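Local structure of blue copper protein (Hyphomicrobium denitrificans, 3EF4) at residues 1-6 against 24-29; 17-22 against 85-90; 33-38 against 62-67; 49-54 against 73-78. The protein binds a single copper ion and, as a pseudoazurin of the cupredoxin family, probably carries electrons between redox partners in the periplasm. All coordinates share one frame; numbering follows the deposited sequence.

Interaction 1: residues 1-6 against 24-29. With PO4 (phosphate ion), chain E; PO4 (phosphate ion), chain F.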
loop_
_atom_site.group_PDB
_atom_site.type_symbol
_atom_site.label_atom_id
_atom_site.label_comp_id
_atom_site.label_asym_id
_atom_site.label_seq_id
_atom_site.Cartn_x
_atom_site.Cartn_y
_atom_site.Cartn_z
ATOM N N ALA A 1 -9.130 8.523 -12.672
ATOM C CA ALA A 1 -9.658 7.153 -12.586
ATOM C C ALA A 1 -9.534 6.615 -11.153
ATOM O O ALA A 1 -8.523 6.822 -10.518
ATOM C CB ALA A 1 -8.876 6.313 -13.590
ATOM N N GLU A 2 -10.554 5.969 -10.607
ATOM C CA GLU A 2 -10.487 5.418 -9.257
ATOM C C GLU A 2 -10.014 3.969 -9.258
ATOM O O GLU A 2 -10.386 3.179 -10.147
ATOM C CB GLU A 2 -11.898 5.456 -8.687
ATOM C CG GLU A 2 -12.056 4.995 -7.244
ATOM C CD GLU A 2 -13.504 5.082 -6.805
ATOM O OE1 GLU A 2 -14.358 4.281 -7.207
ATOM O OE2 GLU A 2 -13.816 6.017 -6.042
ATOM N N HIS A 3 -9.231 3.618 -8.266
ATOM C CA HIS A 3 -8.717 2.272 -8.092
ATOM C C HIS A 3 -9.147 1.837 -6.701
ATOM O O HIS A 3 -9.151 2.694 -5.800
ATOM C CB HIS A 3 -7.229 2.186 -8.219
ATOM C CG HIS A 3 -6.756 2.515 -9.578
ATOM N ND1 HIS A 3 -6.321 1.531 -10.433
ATOM C CD2 HIS A 3 -6.692 3.675 -10.247
ATOM C CE1 HIS A 3 -5.979 2.098 -11.572
ATOM N NE2 HIS A 3 -6.188 3.396 -11.490
ATOM N N ILE A 4 -9.500 0.580 -6.553
ATOM C CA ILE A 4 -9.962 0.032 -5.275
ATOM C C ILE A 4 -8.973 -0.973 -4.739
ATOM O O ILE A 4 -8.493 -1.839 -5.486
ATOM C CB ILE A 4 -11.330 -0.668 -5.480
ATOM C CG1 ILE A 4 -12.368 0.283 -6.068
ATOM C CG2 ILE A 4 -11.789 -1.256 -4.143
ATOM C CD1 ILE A 4 -12.725 1.461 -5.186
ATOM N N VAL A 5 -8.678 -0.859 -3.441
ATOM C CA VAL A 5 -7.891 -1.865 -2.753
ATOM C C VAL A 5 -8.706 -2.371 -1.594
ATOM O O VAL A 5 -9.128 -1.614 -0.732
ATOM C CB VAL A 5 -6.569 -1.268 -2.268
ATOM C CG1 VAL A 5 -5.819 -2.283 -1.428
ATOM C CG2 VAL A 5 -5.763 -0.806 -3.464
ATOM N N GLU A 6 -8.996 -3.660 -1.598
ATOM C CA GLU A 6 -9.745 -4.258 -0.525
ATOM C C GLU A 6 -8.871 -4.673 0.663
ATOM O O GLU A 6 -7.768 -5.189 0.464
ATOM C CB GLU A 6 -10.464 -5.519 -1.030
ATOM C CG GLU A 6 -11.474 -5.260 -2.116
ATOM C CD GLU A 6 -12.321 -6.494 -2.437
ATOM O OE1 GLU A 6 -11.900 -7.601 -2.011
ATOM O OE2 GLU A 6 -13.362 -6.295 -3.082
ATOM N N VAL A 24 -0.607 -1.583 -6.975
ATOM C CA VAL A 24 -1.479 -0.962 -7.990
ATOM C C VAL A 24 -0.747 0.221 -8.606
ATOM O O VAL A 24 -0.128 1.038 -7.955
ATOM C CB VAL A 24 -2.872 -0.633 -7.494
ATOM C CG1 VAL A 24 -2.773 0.373 -6.406
ATOM C CG2 VAL A 24 -3.789 -0.032 -8.564
ATOM N N LYS A 25 -0.803 0.251 -9.919
ATOM C CA LYS A 25 -0.270 1.309 -10.750
ATOM C C LYS A 25 -1.375 2.259 -11.146
ATOM O O LYS A 25 -2.415 1.866 -11.673
ATOM C CB LYS A 25 0.433 0.692 -11.978
ATOM C CG LYS A 25 0.839 1.800 -12.958
ATOM C CD LYS A 25 2.105 2.501 -12.605
ATOM C CE LYS A 25 2.615 3.513 -13.632
ATOM N NZ LYS A 25 1.521 4.346 -14.209
ATOM N N VAL A 26 -1.153 3.537 -10.862
ATOM C CA VAL A 26 -2.103 4.585 -11.098
ATOM C C VAL A 26 -1.404 5.788 -11.736
ATOM O O VAL A 26 -0.181 5.814 -11.926
ATOM C CB VAL A 26 -2.840 5.023 -9.827
ATOM C CG1 VAL A 26 -3.369 3.825 -9.071
ATOM C CG2 VAL A 26 -1.914 5.825 -8.914
ATOM N N GLU A 27 -2.234 6.749 -12.112
ATOM C CA GLU A 27 -1.637 7.979 -12.666
ATOM C C GLU A 27 -2.021 9.140 -11.760
ATOM O O GLU A 27 -2.965 9.092 -10.981
ATOM C CB GLU A 27 -2.079 8.248 -14.106
ATOM C CG GLU A 27 -1.514 7.227 -15.106
ATOM C CD GLU A 27 -0.005 7.142 -15.218
ATOM O OE1 GLU A 27 0.579 6.200 -15.824
ATOM O OE2 GLU A 27 0.726 8.020 -14.719
ATOM N N ALA A 28 -1.235 10.211 -11.879
ATOM C CA ALA A 28 -1.581 11.382 -11.105
ATOM C C ALA A 28 -3.012 11.845 -11.363
ATOM O O ALA A 28 -3.427 11.789 -12.534
ATOM C CB ALA A 28 -0.624 12.499 -11.490
ATOM N N GLY A 29 -3.705 12.252 -10.319
ATOM C CA GLY A 29 -5.084 12.648 -10.370
ATOM C C GLY A 29 -6.043 11.513 -10.089
ATOM O O GLY A 29 -7.252 11.731 -9.922
HETATM P P PO4 E . -7.775 -1.766 -8.984
HETATM O O1 PO4 E . -8.235 -3.243 -9.200
HETATM O O2 PO4 E . -6.779 -1.318 -10.114
HETATM O O3 PO4 E . -9.032 -0.807 -8.976
HETATM O O4 PO4 E . -7.037 -1.638 -7.571
HETATM P P PO4 F . -5.304 4.777 -14.700
HETATM O O1 PO4 F . -6.701 4.213 -14.221
HETATM O O2 PO4 F . -5.151 4.547 -16.257
HETATM O O3 PO4 F . -5.226 6.319 -14.387
HETATM O O4 PO4 F . -4.152 4.023 -13.931
HETATM O O HOH W 1 -9.547 10.572 -11.202
#
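His3 lays its imidazole across the gap to strand 24-26, where Val26 CG1 sits over one face of the ring. That methyl is 3.6 Å from the ring centroid and 14° off the normal, so the contact is CH-pi, the two side chains overlapping as they run in opposite senses. Val24 meets the same ring obliquely, its CG2 3.5 Å from His3 ND1. The ring is brought there by a first torsion (chi1 -65°) that sets CG beside the backbone N and anti to the carbonyl carbon. Farther along the strands, Val5 CG2 and Val24 CG1 approach more loosely, at 4.4 Å. The strand axes run antiparallel but 8.8 Å apart, so side chains, rather than direct backbone bonds, fill the splayed end of this hairpin. At Ala1 a water accepts from N and donates to Gly29 O. The imidazole edge serves two phosphates, probably from the crystallisation liquor. His3 ND1 donates to PO4 (chain E) O2 at 2.9 Å. His3 NE2 donates to PO4 (chain F) O1, also at 2.9 Å but more bent (132°). Replacing His3 with an alanine would probably open a gap beside Val26 CG1 and leave both phosphates without their imidazole donor. Since both ring nitrogens donate, the imidazole is probably protonated and cationic here, a state the two anions at its edge would favour.

Interaction 2: residues 17-22 against 85-90. With CU (copper (II) ion), chain D.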
loop_
_atom_site.group_PDB
_atom_site.type_symbol
_atom_site.label_atom_id
_atom_site.label_comp_id
_atom_site.label_asym_id
_atom_site.label_seq_id
_atom_site.Cartn_x
_atom_site.Cartn_y
_atom_site.Cartn_z
ATOM N N MET A 17 -4.291 -11.664 5.784
ATOM C CA MET A 17 -4.092 -10.256 6.117
ATOM C C MET A 17 -3.456 -9.546 4.914
ATOM O O MET A 17 -2.282 -9.214 4.857
ATOM C CB MET A 17 -3.225 -10.081 7.352
ATOM C CG MET A 17 -3.666 -10.945 8.493
ATOM S SD MET A 17 -5.381 -10.580 8.944
ATOM C CE MET A 17 -5.465 -11.504 10.482
ATOM N N VAL A 18 -4.301 -9.352 3.935
ATOM C CA VAL A 18 -3.851 -8.820 2.671
ATOM C C VAL A 18 -4.639 -7.628 2.196
ATOM O O VAL A 18 -5.850 -7.519 2.384
ATOM C CB VAL A 18 -3.893 -9.907 1.563
ATOM C CG1 VAL A 18 -3.033 -11.085 1.955
ATOM C CG2 VAL A 18 -5.305 -10.363 1.309
ATOM N N PHE A 19 -3.909 -6.728 1.525
ATOM C CA PHE A 19 -4.527 -5.774 0.647
ATOM C C PHE A 19 -4.645 -6.395 -0.740
ATOM O O PHE A 19 -3.671 -6.969 -1.236
ATOM C CB PHE A 19 -3.656 -4.510 0.575
ATOM C CG PHE A 19 -3.659 -3.640 1.795
ATOM C CD1 PHE A 19 -4.725 -2.850 2.170
ATOM C CD2 PHE A 19 -2.544 -3.601 2.605
ATOM C CE1 PHE A 19 -4.673 -2.053 3.287
ATOM C CE2 PHE A 19 -2.479 -2.800 3.709
ATOM C CZ PHE A 19 -3.564 -2.007 4.069
ATOM N N GLN A 20 -5.799 -6.295 -1.349
ATOM C CA GLN A 20 -6.033 -6.873 -2.656
ATOM C C GLN A 20 -6.483 -5.792 -3.633
ATOM O O GLN A 20 -7.591 -5.234 -3.444
ATOM C CB GLN A 20 -7.101 -7.969 -2.571
ATOM C CG GLN A 20 -7.260 -8.683 -3.912
ATOM C CD GLN A 20 -7.681 -10.123 -3.737
ATOM O OE1 GLN A 20 -8.696 -10.360 -3.062
ATOM N NE2 GLN A 20 -6.979 -11.111 -4.324
ATOM N N PRO A 21 -5.679 -5.478 -4.638
ATOM C CA PRO A 21 -4.340 -6.012 -4.927
ATOM C C PRO A 21 -3.310 -5.425 -3.981
ATOM O O PRO A 21 -3.524 -4.384 -3.347
ATOM C CB PRO A 21 -4.052 -5.542 -6.353
ATOM C CG PRO A 21 -4.867 -4.303 -6.520
ATOM C CD PRO A 21 -6.067 -4.478 -5.646
ATOM N N GLY A 22 -2.154 -6.076 -3.884
ATOM C CA GLY A 22 -1.045 -5.619 -3.110
ATOM C C GLY A 22 -0.156 -4.602 -3.813
ATOM O O GLY A 22 0.654 -3.937 -3.172
ATOM N N MET A 85 2.173 -9.136 10.027
ATOM C CA MET A 85 1.631 -10.304 9.379
ATOM C C MET A 85 1.673 -10.141 7.884
ATOM O O MET A 85 1.130 -10.953 7.158
ATOM C CB MET A 85 0.189 -10.548 9.853
ATOM C CG MET A 85 0.103 -11.118 11.262
ATOM S SD MET A 85 -1.497 -11.184 12.093
ATOM C CE MET A 85 -1.399 -9.680 12.923
ATOM N N GLY A 86 2.302 -9.076 7.395
ATOM C CA GLY A 86 2.421 -8.955 5.951
ATOM C C GLY A 86 1.438 -8.029 5.284
ATOM O O GLY A 86 1.444 -7.970 4.061
ATOM N N MET A 87 0.599 -7.289 6.021
ATOM C CA MET A 87 -0.445 -6.513 5.375
ATOM C C MET A 87 0.100 -5.123 4.992
ATOM O O MET A 87 0.104 -4.174 5.744
ATOM C CB MET A 87 -1.673 -6.417 6.274
ATOM C CG MET A 87 -2.887 -5.912 5.487
ATOM S SD MET A 87 -4.434 -6.396 6.309
ATOM C CE MET A 87 -5.574 -5.519 5.208
ATOM N N VAL A 88 0.630 -5.101 3.764
ATOM C CA VAL A 88 1.345 -4.009 3.162
ATOM C C VAL A 88 0.926 -3.869 1.707
ATOM O O VAL A 88 0.620 -4.899 1.068
ATOM C CB VAL A 88 2.871 -4.121 3.328
ATOM C CG1 VAL A 88 3.439 -5.344 2.619
ATOM C CG2 VAL A 88 3.596 -2.880 2.865
ATOM N N VAL A 89 0.891 -2.681 1.167
ATOM C CA VAL A 89 0.492 -2.399 -0.205
ATOM C C VAL A 89 1.402 -1.325 -0.757
ATOM O O VAL A 89 1.859 -0.431 -0.044
ATOM C CB VAL A 89 -0.991 -2.002 -0.259
ATOM C CG1 VAL A 89 -1.295 -0.786 0.633
ATOM C CG2 VAL A 89 -1.470 -1.745 -1.679
ATOM N N LEU A 90 1.629 -1.395 -2.066
ATOM C CA LEU A 90 2.493 -0.498 -2.784
ATOM C C LEU A 90 1.686 0.148 -3.920
ATOM O O LEU A 90 1.168 -0.550 -4.793
ATOM C CB LEU A 90 3.688 -1.242 -3.356
ATOM C CG LEU A 90 4.750 -0.409 -4.106
ATOM C CD1 LEU A 90 5.349 0.637 -3.202
ATOM C CD2 LEU A 90 5.845 -1.295 -4.695
HETATM CU CU CU D . -5.305 -5.635 8.540
HETATM O O HOH W 2 -1.001 -7.217 1.420
#
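Met87, the axial ligand of the copper in this cupredoxin fold, extends past Met17 and across the Phe19 ring. Its SD is 2.5 Å from the copper, and His41, Cys79 and His82 complete the site. The CE methyl lies over the ring centre, 4.0 Å from the Phe19 centroid and 8° off the normal, a CH-pi contact; SD stands farther out above the same face, giving a Met-aromatic contact. With CG anti to the backbone N (chi1 -166°) and the chain extended beyond it, the thioether spans from the inverse gamma turn centred on Met87 to the metal. Met17 packs on the ligand from the other segment, its O 3.2 Å from Met87 CB. One shell out, Val89 CG1 covers the opposite face of Phe19, 3.9 Å from the centroid, so the ring is clamped between a ligand methyl and a strand valine. Phe19 also touches Val5 and Met7 of strand 2-8. Between the backbones, a water accepts from Phe19 N and donates to Val88 O, bridging strands 18-26 and 88-93 where they stand apart. They close at Gly22, whose O accepts from Leu90 N at 2.9 Å.

Interaction 3: residues 33-38 against 62-67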
loop_
_atom_site.group_PDB
_atom_site.type_symbol
_atom_site.label_atom_id
_atom_site.label_comp_id
_atom_site.label_asym_id
_atom_site.label_seq_id
_atom_site.Cartn_x
_atom_site.Cartn_y
_atom_site.Cartn_z
ATOM N N LYS A 33 -8.934 4.062 -3.307
ATOM C CA LYS A 33 -9.799 3.889 -2.141
ATOM C C LYS A 33 -9.545 2.537 -1.517
ATOM O O LYS A 33 -9.678 1.503 -2.200
ATOM C CB LYS A 33 -11.297 3.902 -2.530
ATOM C CG LYS A 33 -11.900 5.006 -3.239
ATOM C CD LYS A 33 -13.430 4.897 -3.139
ATOM C CE LYS A 33 -13.914 6.343 -3.274
ATOM N NZ LYS A 33 -15.415 6.384 -3.173
ATOM N N PHE A 34 -9.190 2.558 -0.253
ATOM C CA PHE A 34 -8.990 1.372 0.564
ATOM C C PHE A 34 -10.294 1.104 1.298
ATOM O O PHE A 34 -10.770 1.970 2.035
ATOM C CB PHE A 34 -7.830 1.608 1.562
ATOM C CG PHE A 34 -6.532 1.935 0.844
ATOM C CD1 PHE A 34 -6.228 3.239 0.494
ATOM C CD2 PHE A 34 -5.673 0.917 0.477
ATOM C CE1 PHE A 34 -5.085 3.502 -0.223
ATOM C CE2 PHE A 34 -4.506 1.191 -0.239
ATOM C CZ PHE A 34 -4.237 2.498 -0.580
ATOM N N VAL A 35 -10.892 -0.052 1.001
ATOM C CA VAL A 35 -12.234 -0.332 1.466
ATOM C C VAL A 35 -12.244 -1.483 2.469
ATOM O O VAL A 35 -11.513 -2.454 2.278
ATOM C CB VAL A 35 -13.197 -0.609 0.295
ATOM C CG1 VAL A 35 -13.335 0.652 -0.565
ATOM C CG2 VAL A 35 -12.785 -1.814 -0.552
ATOM N N PRO A 36 -13.029 -1.373 3.529
ATOM C CA PRO A 36 -13.039 -2.383 4.584
ATOM C C PRO A 36 -13.912 -3.597 4.241
ATOM O O PRO A 36 -14.956 -3.880 4.867
ATOM C CB PRO A 36 -13.630 -1.581 5.743
ATOM C CG PRO A 36 -14.619 -0.644 5.078
ATOM C CD PRO A 36 -13.878 -0.218 3.849
ATOM N N THR A 37 -13.480 -4.319 3.215
ATOM C CA THR A 37 -14.242 -5.508 2.775
ATOM C C THR A 37 -14.482 -6.452 3.931
ATOM O O THR A 37 -15.609 -6.929 4.169
ATOM C CB THR A 37 -13.476 -6.149 1.612
ATOM O OG1 THR A 37 -13.249 -5.142 0.604
ATOM C CG2 THR A 37 -14.233 -7.335 1.016
ATOM N N ASP A 38 -13.428 -6.705 4.676
ATOM C CA ASP A 38 -13.497 -7.314 6.005
ATOM C C ASP A 38 -13.249 -6.221 7.036
ATOM O O ASP A 38 -12.461 -5.299 6.805
ATOM C CB ASP A 38 -12.471 -8.455 6.121
ATOM C CG ASP A 38 -12.809 -9.602 5.216
ATOM O OD1 ASP A 38 -11.921 -10.223 4.634
ATOM O OD2 ASP A 38 -14.043 -9.901 5.096
ATOM N N SER A 62 -11.279 0.012 10.620
ATOM C CA SER A 62 -12.471 -0.528 9.982
ATOM C C SER A 62 -13.164 0.477 9.082
ATOM O O SER A 62 -14.350 0.268 8.763
ATOM C CB SER A 62 -13.471 -1.057 11.036
ATOM O OG SER A 62 -13.036 -2.258 11.534
ATOM N N LYS A 63 -12.505 1.534 8.656
ATOM C CA LYS A 63 -13.085 2.567 7.795
ATOM C C LYS A 63 -12.409 2.608 6.435
ATOM O O LYS A 63 -11.268 2.260 6.248
ATOM C CB LYS A 63 -12.956 3.969 8.384
ATOM C CG LYS A 63 -13.518 4.053 9.790
ATOM C CD LYS A 63 -14.948 4.481 9.913
ATOM C CE LYS A 63 -15.220 4.774 11.400
ATOM N NZ LYS A 63 -15.220 3.473 12.150
ATOM N N GLU A 64 -13.163 3.052 5.433
ATOM C CA GLU A 64 -12.650 3.445 4.146
ATOM C C GLU A 64 -11.720 4.630 4.329
ATOM O O GLU A 64 -11.955 5.486 5.176
ATOM C CB GLU A 64 -13.805 3.826 3.219
ATOM C CG GLU A 64 -13.389 4.054 1.787
ATOM C CD GLU A 64 -13.387 5.488 1.359
ATOM O OE1 GLU A 64 -13.307 5.678 0.112
ATOM O OE2 GLU A 64 -13.448 6.294 2.294
ATOM N N VAL A 65 -10.688 4.707 3.512
ATOM C CA VAL A 65 -9.833 5.882 3.399
ATOM C C VAL A 65 -9.324 5.967 1.962
ATOM O O VAL A 65 -9.187 4.946 1.274
ATOM C CB VAL A 65 -8.682 5.783 4.400
ATOM C CG1 VAL A 65 -7.672 4.680 4.067
ATOM C CG2 VAL A 65 -7.949 7.128 4.528
ATOM N N VAL A 66 -9.060 7.169 1.519
ATOM C CA VAL A 66 -8.536 7.450 0.189
ATOM C C VAL A 66 -7.127 7.973 0.248
ATOM O O VAL A 66 -6.718 8.711 1.154
ATOM C CB VAL A 66 -9.570 8.429 -0.423
ATOM C CG1 VAL A 66 -9.159 9.872 -0.254
ATOM C CG2 VAL A 66 -9.890 8.137 -1.887
ATOM N N PHE A 67 -6.382 7.576 -0.769
ATOM C CA PHE A 67 -5.111 8.155 -1.154
ATOM C C PHE A 67 -5.348 8.931 -2.464
ATOM O O PHE A 67 -5.791 8.320 -3.457
ATOM C CB PHE A 67 -4.027 7.113 -1.367
ATOM C CG PHE A 67 -2.751 7.637 -1.994
ATOM C CD1 PHE A 67 -2.223 6.999 -3.104
ATOM C CD2 PHE A 67 -2.085 8.731 -1.514
ATOM C CE1 PHE A 67 -1.072 7.416 -3.727
ATOM C CE2 PHE A 67 -0.920 9.154 -2.148
ATOM C CZ PHE A 67 -0.406 8.499 -3.226
#
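Strands 33-35 and 65-67 run antiparallel with axes 4.8 Å apart, Phe34 and Val65 forming a hydrogen-bonded pair and Lys33 and Val66 the adjoining non-hydrogen-bonded one. Phe34 N donates to Val65 O at 2.8 Å. The return bond, Val65 N to Phe34 O, is longer at 3.1 Å. Phe34 and Val65 share the inner face of this edge of the beta sandwich: Phe34 CB is 4.0 Å from Val65 CG1, while Phe67 CB comes to the edge of the Phe34 ring at CE1. On the outer face Lys33 stretches over Glu64, whose chain, bent at chi2 (-107°), swings OE1 to 3.3 Å from Lys33 CD. Beyond the strand end, Pro36 rests its CB 3.6 Å from Ser62 O; Ser62 OG itself bonds to Ser40 N. A methionine in place of Lys33 would probably leave the Glu64 carboxylate without its nearby positive charge. Between these segments the direct hydrogen bonds are the two of the Phe34-Val65 backbone pair, whereas the salt bridge from Lys33 NZ to Glu64 OE1 is long at 4.0 Å and probably weak, the ammonium having a second long, weak ion pair with Glu2 OE2.

Interaction 4: residues 49-54 against 73-78. With PO4 (phosphate ion), chain G; PO4 (phosphate ion), chain H.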
loop_
_atom_site.group_PDB
_atom_site.type_symbol
_atom_site.label_atom_id
_atom_site.label_comp_id
_atom_site.label_asym_id
_atom_site.label_seq_id
_atom_site.Cartn_x
_atom_site.Cartn_y
_atom_site.Cartn_z
ATOM N N VAL A 49 8.935 5.553 5.029
ATOM C CA VAL A 49 9.293 5.445 3.597
ATOM C C VAL A 49 8.387 6.307 2.708
ATOM O O VAL A 49 8.627 6.382 1.485
ATOM C CB VAL A 49 9.346 3.947 3.184
ATOM C CG1 VAL A 49 7.945 3.375 3.071
ATOM C CG2 VAL A 49 10.129 3.653 1.931
ATOM N N TRP A 50 7.386 6.954 3.266
ATOM C CA TRP A 50 6.464 7.795 2.478
ATOM C C TRP A 50 7.181 8.954 1.833
ATOM O O TRP A 50 8.064 9.496 2.508
ATOM C CB TRP A 50 5.385 8.280 3.389
ATOM C CG TRP A 50 4.184 8.894 2.794
ATOM C CD1 TRP A 50 3.890 10.223 2.696
ATOM C CD2 TRP A 50 3.082 8.217 2.188
ATOM N NE1 TRP A 50 2.695 10.399 2.085
ATOM C CE2 TRP A 50 2.164 9.190 1.764
ATOM C CE3 TRP A 50 2.773 6.841 1.973
ATOM C CZ2 TRP A 50 0.969 8.879 1.144
ATOM C CZ3 TRP A 50 1.588 6.562 1.364
ATOM C CH2 TRP A 50 0.698 7.544 0.957
ATOM N N PRO A 51 6.844 9.316 0.608
ATOM C CA PRO A 51 7.567 10.377 -0.083
ATOM C C PRO A 51 7.538 11.684 0.688
ATOM O O PRO A 51 6.535 12.137 1.301
ATOM C CB PRO A 51 6.877 10.462 -1.435
ATOM C CG PRO A 51 6.355 9.094 -1.685
ATOM C CD PRO A 51 5.870 8.727 -0.318
ATOM N N GLU A 52 8.704 12.318 0.552
ATOM C CA GLU A 52 8.983 13.538 1.236
ATOM C C GLU A 52 7.950 14.558 0.873
ATOM O O GLU A 52 7.675 14.767 -0.345
ATOM C CB GLU A 52 10.411 14.026 0.871
ATOM C CG GLU A 52 10.961 14.832 2.084
ATOM C CD GLU A 52 10.546 16.294 1.927
ATOM O OE1 GLU A 52 10.568 17.052 2.881
ATOM O OE2 GLU A 52 10.154 16.593 0.753
ATOM N N GLY A 53 7.409 15.141 1.956
ATOM C CA GLY A 53 6.592 16.306 1.717
ATOM C C GLY A 53 5.180 16.018 1.269
ATOM O O GLY A 53 4.359 16.940 1.180
ATOM N N VAL A 54 4.832 14.783 0.946
ATOM C CA VAL A 54 3.491 14.441 0.497
ATOM C C VAL A 54 2.616 14.133 1.692
ATOM O O VAL A 54 3.027 13.406 2.607
ATOM C CB VAL A 54 3.505 13.234 -0.449
ATOM C CG1 VAL A 54 2.106 12.792 -0.815
ATOM C CG2 VAL A 54 4.325 13.533 -1.684
ATOM N N GLY A 73 5.740 8.701 -7.974
ATOM C CA GLY A 73 6.599 7.890 -7.115
ATOM C C GLY A 73 5.847 6.714 -6.503
ATOM O O GLY A 73 4.723 6.408 -6.872
ATOM N N LEU A 74 6.497 6.075 -5.552
ATOM C CA LEU A 74 6.034 4.881 -4.900
ATOM C C LEU A 74 5.628 5.144 -3.479
ATOM O O LEU A 74 6.398 5.751 -2.736
ATOM C CB LEU A 74 7.122 3.783 -4.944
ATOM C CG LEU A 74 7.466 3.274 -6.323
ATOM C CD1 LEU A 74 8.755 2.475 -6.271
ATOM C CD2 LEU A 74 6.352 2.396 -6.868
ATOM N N TYR A 75 4.472 4.642 -3.106
ATOM C CA TYR A 75 3.809 4.906 -1.833
ATOM C C TYR A 75 3.474 3.583 -1.138
ATOM O O TYR A 75 2.706 2.784 -1.651
ATOM C CB TYR A 75 2.523 5.682 -2.111
ATOM C CG TYR A 75 2.763 7.042 -2.681
ATOM C CD1 TYR A 75 2.939 7.239 -4.039
ATOM C CD2 TYR A 75 2.827 8.161 -1.852
ATOM C CE1 TYR A 75 3.164 8.508 -4.566
ATOM C CE2 TYR A 75 3.041 9.405 -2.361
ATOM C CZ TYR A 75 3.225 9.586 -3.716
ATOM O OH TYR A 75 3.406 10.865 -4.211
ATOM N N VAL A 76 4.056 3.413 0.028
ATOM C CA VAL A 76 3.825 2.213 0.825
ATOM C C VAL A 76 2.824 2.524 1.918
ATOM O O VAL A 76 3.031 3.486 2.691
ATOM C CB VAL A 76 5.149 1.698 1.460
ATOM C CG1 VAL A 76 4.876 0.403 2.215
ATOM C CG2 VAL A 76 6.206 1.480 0.410
ATOM N N LEU A 77 1.783 1.695 2.009
ATOM C CA LEU A 77 0.828 1.767 3.106
ATOM C C LEU A 77 0.816 0.437 3.833
ATOM O O LEU A 77 1.105 -0.604 3.276
ATOM C CB LEU A 77 -0.564 2.174 2.657
ATOM C CG LEU A 77 -0.697 3.526 1.979
ATOM C CD1 LEU A 77 -0.486 3.442 0.488
ATOM C CD2 LEU A 77 -2.060 4.155 2.279
ATOM N N LYS A 78 0.438 0.509 5.115
ATOM C CA LYS A 78 0.268 -0.638 5.937
ATOM C C LYS A 78 -1.109 -0.635 6.589
ATOM O O LYS A 78 -1.756 0.378 6.690
ATOM C CB LYS A 78 1.343 -0.684 7.064
ATOM C CG LYS A 78 1.269 0.509 8.005
ATOM C CD LYS A 78 2.309 0.404 9.125
ATOM C CE LYS A 78 2.316 1.697 9.942
ATOM N NZ LYS A 78 3.311 1.661 11.032
HETATM P P PO4 G . 11.287 10.126 -1.330
HETATM O O1 PO4 G . 12.197 10.908 -2.341
HETATM O O2 PO4 G . 12.091 8.839 -0.803
HETATM O O3 PO4 G . 10.941 11.033 -0.098
HETATM O O4 PO4 G . 9.998 9.613 -2.051
HETATM P P PO4 H . 1.112 3.575 13.899
HETATM O O1 PO4 H . 0.597 2.150 14.309
HETATM O O2 PO4 H . 2.260 3.434 12.806
HETATM O O3 PO4 H . -0.079 4.413 13.266
HETATM O O4 PO4 H . 1.697 4.328 15.145
HETATM O O HOH W 3 6.464 5.204 0.057
#
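Trp50 and Tyr75 meet edge to face: the Tyr75 edge points at the six-membered ring of Trp50, with planes at 70° and centroids 4.9 Å apart. Tyr75 CD2 leads, 3.6 Å from Trp50 CH2. Pro51 closes over a face of the tyrosine, its CG 3.8 Å from the ring centroid in a CH-pi contact offset toward the rim. Trp50, turned away from its own backbone N (chi1 -167°), carries its indole across strand 73-78, so that Val76 O and Leu77 CD1 lie at its edge. The buried Trp50 NE1 is held by two weak bonds, to Val54 O (127°) and to Ala55 O. Val54 CG1 comes to the edge of the Tyr75 ring at CE2, and the phenol OH bonds to Lys71 O. Beside this close packing, Val49 CG1 crosses Val76 CB at 3.6 Å, and the backbones are joined by a water that donates to Val49 O and Leu74 O and accepts from Val76 N. The far side is looser. Pro51 to Val54 form a type II beta turn, where Glu52 N donates to PO4 (chain G) O3 at 2.7 Å; at the strand's other end Lys78 NZ holds a second phosphate. The loop thus packs against strand 73-78, with Phe67 of strand 65-68 meeting both aromatic rings, Ile102 of helix 99-104 touching Val49 and Val76, and strand 88-93 flanking Tyr75 and Leu77.

All four contacts belong to one cupredoxin beta sandwich, their centres 13 to 18 Å apart. Interactions 1 and 2 share strand 18-26, which pairs with strands 2-8 and 88-93. Interaction 3 extends the sheet from strand 2-8 through strand 31-35 to strand 65-68, and interaction 4 lies on strand 73-78, beside 88-93. Along the chain, 1 and 2 cross, 1 closes before 3 and 4 open, 3 and 4 cross, and both nest inside the loop closed by 2. Phe34 packs on Val89 and Leu77, and Phe67 on Tyr75, linking interactions 2, 3 and 4 through the sandwich interior, with Phe34 about 8 Å from Met87 (side chain to side chain). Such interlocked strands probably hold this copper ligand in a fixed frame.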